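Local structure of Exo-beta-1,4-mannosidase (Rhizomucor miehei, 4LYP) at residues C292-W297 with P309-Y314; F338-D343 with D365-K370; Y287-C292 with V334-G339. The protein probably cleaves beta-mannosyl residues from the non-reducing ends of mannosides, as a TIM-barrel exo-mannosidase of glycoside hydrolase family 5, and also carries out transglycosylation. All blocks are in the same frame, centred on the assembly; numbering follows the deposited sequence.

Contact 1. Residues C292-W297 with P309-Y314; sequences CWVENW and PHANEY. With GAI (guanidine), chain C.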
loop_
_atom_site.group_PDB
_atom_site.type_symbol
_atom_site.label_atom_id
_atom_site.label_comp_id
_atom_site.label_asym_id
_atom_site.label_seq_id
_atom_site.Cartn_x
_atom_site.Cartn_y
_atom_site.Cartn_z
ATOM N N CYS A 292 -4.892 7.082 -6.311
ATOM C CA CYS A 292 -5.871 8.090 -6.670
ATOM C C CYS A 292 -6.782 8.381 -5.474
ATOM O O CYS A 292 -7.497 7.445 -4.993
ATOM C CB CYS A 292 -6.711 7.584 -7.856
ATOM S SG CYS A 292 -7.926 8.872 -8.365
ATOM N N TRP A 293 -6.754 9.626 -4.983
ATOM C CA TRP A 293 -7.445 10.026 -3.739
ATOM C C TRP A 293 -8.287 11.247 -3.888
ATOM O O TRP A 293 -7.889 12.350 -3.531
ATOM C CB TRP A 293 -6.423 10.152 -2.611
ATOM C CG TRP A 293 -5.878 8.819 -2.189
ATOM C CD1 TRP A 293 -4.629 8.304 -2.309
ATOM C CD2 TRP A 293 -6.697 7.807 -1.575
ATOM N NE1 TRP A 293 -4.598 6.977 -1.827
ATOM C CE2 TRP A 293 -5.872 6.699 -1.378
ATOM C CE3 TRP A 293 -8.054 7.748 -1.185
ATOM C CZ2 TRP A 293 -6.349 5.549 -0.741
ATOM C CZ3 TRP A 293 -8.537 6.616 -0.597
ATOM C CH2 TRP A 293 -7.689 5.507 -0.414
ATOM N N VAL A 294 -9.514 11.065 -4.427
ATOM C CA VAL A 294 -10.315 12.221 -4.781
ATOM C C VAL A 294 -10.708 13.089 -3.567
ATOM O O VAL A 294 -10.726 14.326 -3.676
ATOM C CB VAL A 294 -11.522 11.852 -5.657
ATOM C CG1 VAL A 294 -11.064 11.543 -7.075
ATOM C CG2 VAL A 294 -12.419 10.769 -5.030
ATOM N N GLU A 295 -11.061 12.507 -2.418
ATOM C CA GLU A 295 -11.448 13.365 -1.294
ATOM C C GLU A 295 -10.206 14.093 -0.759
ATOM O O GLU A 295 -10.246 15.306 -0.538
ATOM C CB GLU A 295 -12.110 12.530 -0.190
ATOM C CG GLU A 295 -12.500 13.356 1.021
ATOM C CD GLU A 295 -13.233 12.626 2.111
ATOM O OE1 GLU A 295 -13.609 11.440 1.912
ATOM O OE2 GLU A 295 -13.419 13.218 3.161
ATOM N N ASN A 296 -9.076 13.381 -0.596
ATOM C CA ASN A 296 -7.903 13.997 -0.020
ATOM C C ASN A 296 -7.438 15.153 -0.860
ATOM O O ASN A 296 -6.912 16.139 -0.327
ATOM C CB ASN A 296 -6.740 12.978 0.006
ATOM C CG ASN A 296 -7.081 11.681 0.747
ATOM O OD1 ASN A 296 -8.101 11.074 0.454
ATOM N ND2 ASN A 296 -6.222 11.265 1.633
ATOM N N TRP A 297 -7.639 15.088 -2.195
ATOM C CA TRP A 297 -7.162 16.099 -3.116
ATOM C C TRP A 297 -8.179 17.160 -3.391
ATOM O O TRP A 297 -7.902 18.063 -4.204
ATOM C CB TRP A 297 -6.699 15.439 -4.420
ATOM C CG TRP A 297 -5.619 14.440 -4.240
ATOM C CD1 TRP A 297 -4.907 14.174 -3.105
ATOM C CD2 TRP A 297 -5.221 13.442 -5.235
ATOM N NE1 TRP A 297 -4.048 13.064 -3.366
ATOM C CE2 TRP A 297 -4.215 12.627 -4.629
ATOM C CE3 TRP A 297 -5.607 13.184 -6.565
ATOM C CZ2 TRP A 297 -3.622 11.536 -5.330
ATOM C CZ3 TRP A 297 -4.984 12.196 -7.276
ATOM C CH2 TRP A 297 -3.978 11.396 -6.659
ATOM N N PRO A 309 -20.410 12.451 -9.932
ATOM C CA PRO A 309 -20.003 12.488 -11.351
ATOM C C PRO A 309 -18.603 13.132 -11.542
ATOM O O PRO A 309 -17.781 12.589 -12.309
ATOM C CB PRO A 309 -21.095 13.367 -12.037
ATOM C CG PRO A 309 -22.333 12.916 -11.224
ATOM C CD PRO A 309 -21.818 12.883 -9.775
ATOM N N HIS A 310 -18.303 14.239 -10.842
ATOM C CA HIS A 310 -16.989 14.840 -11.025
ATOM C C HIS A 310 -15.883 13.889 -10.533
ATOM O O HIS A 310 -14.822 13.849 -11.149
ATOM C CB HIS A 310 -16.949 16.155 -10.245
ATOM C CG HIS A 310 -15.636 16.894 -10.339
ATOM N ND1 HIS A 310 -15.042 17.176 -11.541
ATOM C CD2 HIS A 310 -14.818 17.400 -9.379
ATOM C CE1 HIS A 310 -13.943 17.935 -11.317
ATOM N NE2 HIS A 310 -13.795 18.054 -10.038
ATOM N N ALA A 311 -16.109 13.125 -9.434
ATOM C CA ALA A 311 -15.096 12.161 -9.015
ATOM C C ALA A 311 -14.927 11.046 -10.039
ATOM O O ALA A 311 -13.785 10.617 -10.324
ATOM C CB ALA A 311 -15.499 11.561 -7.662
ATOM N N ASN A 312 -16.041 10.531 -10.626
ATOM C CA ASN A 312 -15.929 9.496 -11.642
ATOM C C ASN A 312 -15.162 10.018 -12.854
ATOM O O ASN A 312 -14.322 9.307 -13.408
ATOM C CB ASN A 312 -17.313 8.994 -12.123
ATOM C CG ASN A 312 -18.046 8.190 -11.090
ATOM O OD1 ASN A 312 -17.417 7.431 -10.337
ATOM N ND2 ASN A 312 -19.367 8.253 -11.105
ATOM N N GLU A 313 -15.420 11.266 -13.262
ATOM C CA GLU A 313 -14.695 11.782 -14.435
ATOM C C GLU A 313 -13.224 11.974 -14.109
ATOM O O GLU A 313 -12.349 11.689 -14.958
ATOM C CB GLU A 313 -15.311 13.115 -14.771
ATOM C CG GLU A 313 -16.741 12.921 -15.313
ATOM C CD GLU A 313 -17.529 14.179 -15.396
ATOM O OE1 GLU A 313 -17.007 15.268 -15.194
ATOM O OE2 GLU A 313 -18.714 14.056 -15.773
ATOM N N TYR A 314 -12.892 12.405 -12.883
ATOM C CA TYR A 314 -11.499 12.570 -12.486
ATOM C C TYR A 314 -10.789 11.217 -12.544
ATOM O O TYR A 314 -9.707 11.106 -13.099
ATOM C CB TYR A 314 -11.393 13.177 -11.096
ATOM C CG TYR A 314 -9.954 13.427 -10.726
ATOM C CD1 TYR A 314 -9.165 12.423 -10.142
ATOM C CD2 TYR A 314 -9.373 14.663 -10.992
ATOM C CE1 TYR A 314 -7.835 12.601 -9.867
ATOM C CE2 TYR A 314 -8.034 14.872 -10.673
ATOM C CZ TYR A 314 -7.270 13.783 -10.123
ATOM O OH TYR A 314 -5.945 13.986 -9.874
HETATM C C GAI C . -2.316 10.015 1.463
HETATM N N1 GAI C . -2.352 9.050 0.545
HETATM N N2 GAI C . -1.245 10.822 1.394
HETATM N N3 GAI C . -3.185 10.134 2.403
#

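Contact 2. Residues F338-D343 with D365-K370; sequences FGMARD and DEYYQK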
loop_
_atom_site.group_PDB
_atom_site.type_symbol
_atom_site.label_atom_id
_atom_site.label_comp_id
_atom_site.label_asym_id
_atom_site.label_seq_id
_atom_site.Cartn_x
_atom_site.Cartn_y
_atom_site.Cartn_z
ATOM N N PHE A 338 -6.544 3.262 -4.119
ATOM C CA PHE A 338 -7.645 4.204 -4.384
ATOM C C PHE A 338 -8.725 3.903 -3.392
ATOM O O PHE A 338 -8.810 2.767 -2.878
ATOM C CB PHE A 338 -8.182 4.117 -5.840
ATOM C CG PHE A 338 -8.977 2.884 -6.115
ATOM C CD1 PHE A 338 -8.392 1.624 -6.332
ATOM C CD2 PHE A 338 -10.378 2.959 -6.081
ATOM C CE1 PHE A 338 -9.164 0.480 -6.509
ATOM C CE2 PHE A 338 -11.143 1.788 -6.277
ATOM C CZ PHE A 338 -10.537 0.572 -6.503
ATOM N N GLY A 339 -9.628 4.862 -3.178
ATOM C CA GLY A 339 -10.727 4.564 -2.244
ATOM C C GLY A 339 -11.662 5.756 -2.174
ATOM O O GLY A 339 -11.467 6.813 -2.753
ATOM N N MET A 340 -12.774 5.528 -1.440
ATOM C CA MET A 340 -13.829 6.540 -1.267
ATOM C C MET A 340 -14.534 6.248 0.061
ATOM O O MET A 340 -14.647 5.097 0.478
ATOM C CB MET A 340 -14.779 6.525 -2.465
ATOM C CG MET A 340 -15.909 7.498 -2.355
ATOM S SD MET A 340 -16.852 7.723 -3.890
ATOM C CE MET A 340 -15.732 8.800 -4.813
ATOM N N ALA A 341 -15.009 7.352 0.651
ATOM C CA ALA A 341 -15.735 7.337 1.919
ATOM C C ALA A 341 -17.129 6.724 1.741
ATOM O O ALA A 341 -17.647 6.532 0.632
ATOM C CB ALA A 341 -15.881 8.770 2.404
ATOM N N ARG A 342 -17.744 6.463 2.895
ATOM C CA ARG A 342 -19.165 6.037 2.954
ATOM C C ARG A 342 -20.034 7.231 2.652
ATOM O O ARG A 342 -19.573 8.354 2.438
ATOM C CB ARG A 342 -19.453 5.413 4.301
ATOM C CG ARG A 342 -18.394 4.367 4.762
ATOM C CD ARG A 342 -18.774 3.589 6.001
ATOM N NE ARG A 342 -19.668 2.442 5.740
ATOM C CZ ARG A 342 -19.226 1.249 5.384
ATOM N NH1 ARG A 342 -20.137 0.242 5.285
ATOM N NH2 ARG A 342 -17.942 1.001 5.100
ATOM N N ASP A 343 -21.366 6.969 2.604
ATOM C CA ASP A 343 -22.338 7.975 2.137
ATOM C C ASP A 343 -22.668 9.090 3.147
ATOM O O ASP A 343 -23.813 9.251 3.604
ATOM C CB ASP A 343 -23.659 7.285 1.750
ATOM C CG ASP A 343 -23.628 6.501 0.446
ATOM O OD1 ASP A 343 -22.721 6.740 -0.432
ATOM O OD2 ASP A 343 -24.571 5.719 0.223
ATOM N N ASP A 365 -19.466 2.390 -4.031
ATOM C CA ASP A 365 -19.666 1.175 -4.858
ATOM C C ASP A 365 -19.685 1.564 -6.300
ATOM O O ASP A 365 -19.078 0.837 -7.123
ATOM C CB ASP A 365 -20.974 0.533 -4.468
ATOM C CG ASP A 365 -20.915 -0.170 -3.107
ATOM O OD1 ASP A 365 -19.905 -0.109 -2.436
ATOM O OD2 ASP A 365 -21.949 -0.777 -2.801
ATOM N N GLU A 366 -20.354 2.642 -6.693
ATOM C CA GLU A 366 -20.387 3.044 -8.072
ATOM C C GLU A 366 -18.974 3.508 -8.545
ATOM O O GLU A 366 -18.534 3.165 -9.636
ATOM C CB GLU A 366 -21.376 4.186 -8.277
ATOM C CG GLU A 366 -21.332 4.768 -9.654
ATOM C CD GLU A 366 -22.304 5.931 -9.874
ATOM O OE1 GLU A 366 -23.444 5.856 -9.317
ATOM O OE2 GLU A 366 -21.970 6.845 -10.654
ATOM N N TYR A 367 -18.272 4.251 -7.668
ATOM C CA TYR A 367 -16.957 4.708 -7.990
ATOM C C TYR A 367 -15.999 3.563 -8.251
ATOM O O TYR A 367 -15.268 3.530 -9.242
ATOM C CB TYR A 367 -16.455 5.570 -6.811
ATOM C CG TYR A 367 -15.125 6.228 -7.020
ATOM C CD1 TYR A 367 -14.935 7.300 -7.913
ATOM C CD2 TYR A 367 -14.027 5.803 -6.210
ATOM C CE1 TYR A 367 -13.719 7.902 -7.974
ATOM C CE2 TYR A 367 -12.796 6.445 -6.300
ATOM C CZ TYR A 367 -12.669 7.506 -7.175
ATOM O OH TYR A 367 -11.473 8.197 -7.272
ATOM N N TYR A 368 -16.036 2.546 -7.342
ATOM C CA TYR A 368 -15.226 1.351 -7.532
ATOM C C TYR A 368 -15.647 0.641 -8.828
ATOM O O TYR A 368 -14.782 0.227 -9.611
ATOM C CB TYR A 368 -15.431 0.337 -6.386
ATOM C CG TYR A 368 -14.548 0.492 -5.150
ATOM C CD1 TYR A 368 -14.408 1.691 -4.437
ATOM C CD2 TYR A 368 -13.896 -0.641 -4.661
ATOM C CE1 TYR A 368 -13.594 1.765 -3.302
ATOM C CE2 TYR A 368 -13.085 -0.586 -3.524
ATOM C CZ TYR A 368 -12.952 0.604 -2.869
ATOM O OH TYR A 368 -12.154 0.608 -1.733
ATOM N N GLN A 369 -16.954 0.462 -9.026
ATOM C CA GLN A 369 -17.390 -0.314 -10.159
ATOM C C GLN A 369 -16.939 0.318 -11.480
ATOM O O GLN A 369 -16.482 -0.381 -12.386
ATOM C CB GLN A 369 -18.904 -0.486 -10.139
ATOM C CG GLN A 369 -19.398 -1.298 -11.346
ATOM C CD GLN A 369 -20.838 -1.582 -11.170
ATOM O OE1 GLN A 369 -21.655 -0.671 -11.344
ATOM N NE2 GLN A 369 -21.152 -2.751 -10.706
ATOM N N LYS A 370 -17.030 1.633 -11.601
ATOM C CA LYS A 370 -16.622 2.302 -12.809
ATOM C C LYS A 370 -15.125 2.250 -12.996
ATOM O O LYS A 370 -14.613 2.075 -14.125
ATOM C CB LYS A 370 -17.147 3.730 -12.835
ATOM C CG LYS A 370 -18.646 3.731 -13.043
ATOM C CD LYS A 370 -19.250 5.116 -13.008
ATOM C CE LYS A 370 -20.714 5.131 -13.430
ATOM N NZ LYS A 370 -21.314 6.538 -13.357
HETATM O O HOH W 1 -10.101 8.092 -4.877
HETATM O O HOH W 2 -11.932 2.736 0.043
#

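Contact 3. Residues Y287-C292 with V334-G339; sequences YTTCHC and VMEEFG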
loop_
_atom_site.group_PDB
_atom_site.type_symbol
_atom_site.label_atom_id
_atom_site.label_comp_id
_atom_site.label_asym_id
_atom_site.label_seq_id
_atom_site.Cartn_x
_atom_site.Cartn_y
_atom_site.Cartn_z
ATOM N N TYR A 287 8.369 -1.431 -12.473
ATOM C CA TYR A 287 7.027 -1.110 -12.863
ATOM C C TYR A 287 6.603 0.172 -12.204
ATOM O O TYR A 287 7.360 0.680 -11.356
ATOM C CB TYR A 287 5.985 -2.246 -12.640
ATOM C CG TYR A 287 5.740 -2.526 -11.171
ATOM C CD1 TYR A 287 6.540 -3.401 -10.436
ATOM C CD2 TYR A 287 4.621 -1.956 -10.531
ATOM C CE1 TYR A 287 6.250 -3.734 -9.088
ATOM C CE2 TYR A 287 4.297 -2.260 -9.202
ATOM C CZ TYR A 287 5.120 -3.130 -8.508
ATOM O OH TYR A 287 4.841 -3.462 -7.184
ATOM N N THR A 288 5.449 0.699 -12.611
ATOM C CA THR A 288 4.980 2.025 -12.140
ATOM C C THR A 288 3.708 1.882 -11.327
ATOM O O THR A 288 2.980 0.888 -11.494
ATOM C CB THR A 288 4.844 3.005 -13.301
ATOM O OG1 THR A 288 3.674 2.676 -14.083
ATOM C CG2 THR A 288 6.078 2.947 -14.231
ATOM N N THR A 289 3.423 2.864 -10.497
ATOM C CA THR A 289 2.232 2.855 -9.668
ATOM C C THR A 289 1.585 4.200 -9.725
ATOM O O THR A 289 2.202 5.203 -10.036
ATOM C CB THR A 289 2.472 2.465 -8.227
ATOM O OG1 THR A 289 3.281 3.445 -7.553
ATOM C CG2 THR A 289 3.093 1.114 -8.084
ATOM N N CYS A 290 0.279 4.215 -9.335
ATOM C CA CYS A 290 -0.425 5.434 -9.021
ATOM C C CYS A 290 -1.354 5.182 -7.862
ATOM O O CYS A 290 -1.756 4.018 -7.591
ATOM C CB CYS A 290 -1.139 5.964 -10.308
ATOM S SG CYS A 290 -2.375 4.880 -11.009
ATOM N N HIS A 291 -1.648 6.267 -7.128
ATOM C CA HIS A 291 -2.589 6.243 -6.002
ATOM C C HIS A 291 -3.556 7.355 -6.292
ATOM O O HIS A 291 -3.158 8.509 -6.511
ATOM C CB HIS A 291 -1.899 6.613 -4.695
ATOM C CG HIS A 291 -0.802 5.695 -4.217
ATOM N ND1 HIS A 291 -0.189 5.849 -3.013
ATOM C CD2 HIS A 291 -0.213 4.622 -4.812
ATOM C CE1 HIS A 291 0.753 4.912 -2.868
ATOM N NE2 HIS A 291 0.765 4.165 -3.932
ATOM N N CYS A 292 -4.892 7.082 -6.311
ATOM C CA CYS A 292 -5.871 8.090 -6.670
ATOM C C CYS A 292 -6.782 8.381 -5.474
ATOM O O CYS A 292 -7.497 7.445 -4.993
ATOM C CB CYS A 292 -6.711 7.584 -7.856
ATOM S SG CYS A 292 -7.926 8.872 -8.365
ATOM N N VAL A 334 0.226 -0.231 -12.064
ATOM C CA VAL A 334 -0.789 -0.724 -11.129
ATOM C C VAL A 334 -1.327 0.504 -10.361
ATOM O O VAL A 334 -0.570 1.312 -9.842
ATOM C CB VAL A 334 -0.154 -1.701 -10.137
ATOM C CG1 VAL A 334 -1.202 -2.200 -9.110
ATOM C CG2 VAL A 334 0.484 -2.907 -10.833
ATOM N N MET A 335 -2.681 0.609 -10.262
ATOM C CA MET A 335 -3.272 1.623 -9.359
ATOM C C MET A 335 -3.342 0.974 -7.973
ATOM O O MET A 335 -4.352 0.317 -7.585
ATOM C CB MET A 335 -4.648 2.095 -9.815
ATOM C CG MET A 335 -5.195 3.112 -8.846
ATOM S SD MET A 335 -6.587 4.106 -9.492
ATOM C CE MET A 335 -7.815 2.873 -9.729
ATOM N N GLU A 336 -2.236 1.095 -7.242
ATOM C CA GLU A 336 -2.018 0.293 -6.037
ATOM C C GLU A 336 -2.701 0.927 -4.802
ATOM O O GLU A 336 -2.617 0.323 -3.732
ATOM C CB GLU A 336 -0.533 0.044 -5.767
ATOM C CG GLU A 336 0.164 1.266 -5.277
ATOM C CD GLU A 336 1.612 1.059 -4.883
ATOM O OE1 GLU A 336 2.096 -0.097 -5.000
ATOM O OE2 GLU A 336 2.240 2.052 -4.448
ATOM N N GLU A 337 -3.318 2.091 -4.956
ATOM C CA GLU A 337 -4.239 2.625 -3.927
ATOM C C GLU A 337 -5.322 3.375 -4.640
ATOM O O GLU A 337 -5.049 4.190 -5.552
ATOM C CB GLU A 337 -3.601 3.650 -2.987
ATOM C CG GLU A 337 -2.466 3.098 -2.121
ATOM C CD GLU A 337 -2.091 4.069 -1.008
ATOM O OE1 GLU A 337 -2.761 5.098 -0.812
ATOM O OE2 GLU A 337 -1.075 3.796 -0.293
ATOM N N PHE A 338 -6.544 3.262 -4.119
ATOM C CA PHE A 338 -7.645 4.204 -4.384
ATOM C C PHE A 338 -8.725 3.903 -3.392
ATOM O O PHE A 338 -8.810 2.767 -2.878
ATOM C CB PHE A 338 -8.182 4.117 -5.840
ATOM C CG PHE A 338 -8.977 2.884 -6.115
ATOM C CD1 PHE A 338 -8.392 1.624 -6.332
ATOM C CD2 PHE A 338 -10.378 2.959 -6.081
ATOM C CE1 PHE A 338 -9.164 0.480 -6.509
ATOM C CE2 PHE A 338 -11.143 1.788 -6.277
ATOM C CZ PHE A 338 -10.537 0.572 -6.503
ATOM N N GLY A 339 -9.628 4.862 -3.178
ATOM C CA GLY A 339 -10.727 4.564 -2.244
ATOM C C GLY A 339 -11.662 5.756 -2.174
ATOM O O GLY A 339 -11.467 6.813 -2.753
HETATM O O HOH W 3 2.393 -2.392 -6.585
HETATM O O HOH W 1 -10.101 8.092 -4.877
#

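Contact 1. Residues C292-W297 with P309-Y314
Y314, on helix 308-329, reaches three residues of the loop that leaves strand 288-292. With its CG anti to the backbone N (chi1 -176°), its ring extends off the helix toward the loop, where V294, C292 and W297 meet it.

The aliphatic contacts come from V294. Its CG1 lies 3.7 Å from Y314 CD1, and its other branch meets the helix one turn earlier, with CG2 4.1 Å from A311 CB. The CA atoms of V294 and A311 are 6.4 Å apart, the nearest backbone pair.

The sulfur contact is edge-on: C292 SG stands 4.0 Å from Y314 CE1 and almost in the ring plane, 88° off the normal. The side chains of W297 and Y314 cross at about a right angle. The W297 rim receives the phenol end, with Y314 OH 3.3 Å from W297 CZ3. The turn that sets this indole is closed by W297 N bonding W293 O at 3.1 Å.

Dispersion and sulfur-aromatic packing thus join the loop to the helix. On the loop's other flank W293 and N296 line the guanidine pocket with E238, and W293 NE1 bonds E337, consistent with the helix backing a loop that shapes the active-site rim.

Contact 2. Residues F338-D343 with D365-K370
G339 and M340 run as extended chain alongside helix 362-380, with CA atoms 7.7 Å from Y368 and 7.6 Å from Y367 respectively, so two consecutive tyrosines fill the gap between loop and helix.

M340 sets its methyl group on the Y367 ring. M340 CE is 3.5 Å from the centroid of the Y367 ring, 15° from the normal, a CH-pi contact over the face. The chain is straight as far as SD and bends at the last torsion (chi3 -77°), which folds CE onto the ring and leaves the sulfur obliquely placed, a Met-aromatic contact. F338 works on the other tyrosine. Its edge points into the Y368 face, CE2 above the ring centre, with ring planes at 54°; CE2 approaches Y368 CD1 to 3.7 Å. F389 of strand 386-394 touches both of these rings.

The phenol ends are tied to the loop backbone by two waters. One donates to G339 O (2.8 Å) and accepts from Y367 OH (2.8 Å). The second accepts from Y368 OH (2.8 Å) in the plane of that ring, and from M340 N at a longer 3.3 Å.

Direct contact is therefore apolar and aromatic, while water carries the polar link: the buried tyrosine hydroxyls and backbone groups are satisfied without meeting, and the chain leaving strand 333-338 is fastened to the helix that follows it.

Contact 3. Residues Y287-C292 with V334-G339
C290 N bonds V334 O at 3.1 Å in a ladder of parallel strands whose axes approach to 4.7 Å at 13°. V334 N to T288 O (3.0 Å) and C292 N to E337 O (3.0 Å) complete its well-formed rungs; E336 N to C290 O is weak. The register slips here: T289 pairs with V334 but H291 with E337, so the second strand holds one extra residue, a beta bulge next to the inverse gamma turn centred on M335.

The polar side chains gather at H291, which both E336 and E337 engage. H291 NE2 donates to E336 OE2 at 2.6 Å, nearly straight (174°), in the ring plane and onto the anti lone pair. E337 instead lies over a face: E337 CG stands 3.6 Å from the H291 ring centroid, and its carboxylate is stacked 15° from parallel. These partners fix the imidazole's rotation, and its ND1 bonds E238. E336 OE1 takes a bond from Q234 and another from a water, which also bonds Y287 OH; that hydroxyl pairs directly with S232.

On the opposite side of the ladder from H291, C290, C292 and M335 pack together. C290 SG lies 3.8 Å from M335 CB, and M335 SD meets C292 CB, while F318 of helix 308-329 touches both cysteines.

E337 itself is held by R97 and W293 and lies near the C-terminal end of strand 333-338, the place of the nucleophile in family 5 barrels; E238, after strand 230-234, has that of the acid/base. H291 stacks on one and bonds the other, consistent with a second-shell residue that positions both, itself braced by buried E336.

Overall arrangement
Followed from the N terminus, the chain enters contact 3 on strand 288-292 and passes straight into contact 1 through the shared C292. Contact 1 closes first, over the short loop to the start of helix 308-329, and so falls wholly within the span of contact 3, which closes when strand 333-338 returns parallel: a beta-alpha-beta unit of the barrel. F338 and G339 then open contact 2, which shuts on helix 362-380 and follows contact 1 in series. The two helices meet where N312 bonds E366, and V294 packs on Y367. One water, on C292 O, G339 O and Y367 OH, belongs to contacts 2 and 3, joining both strand ends to the later helix.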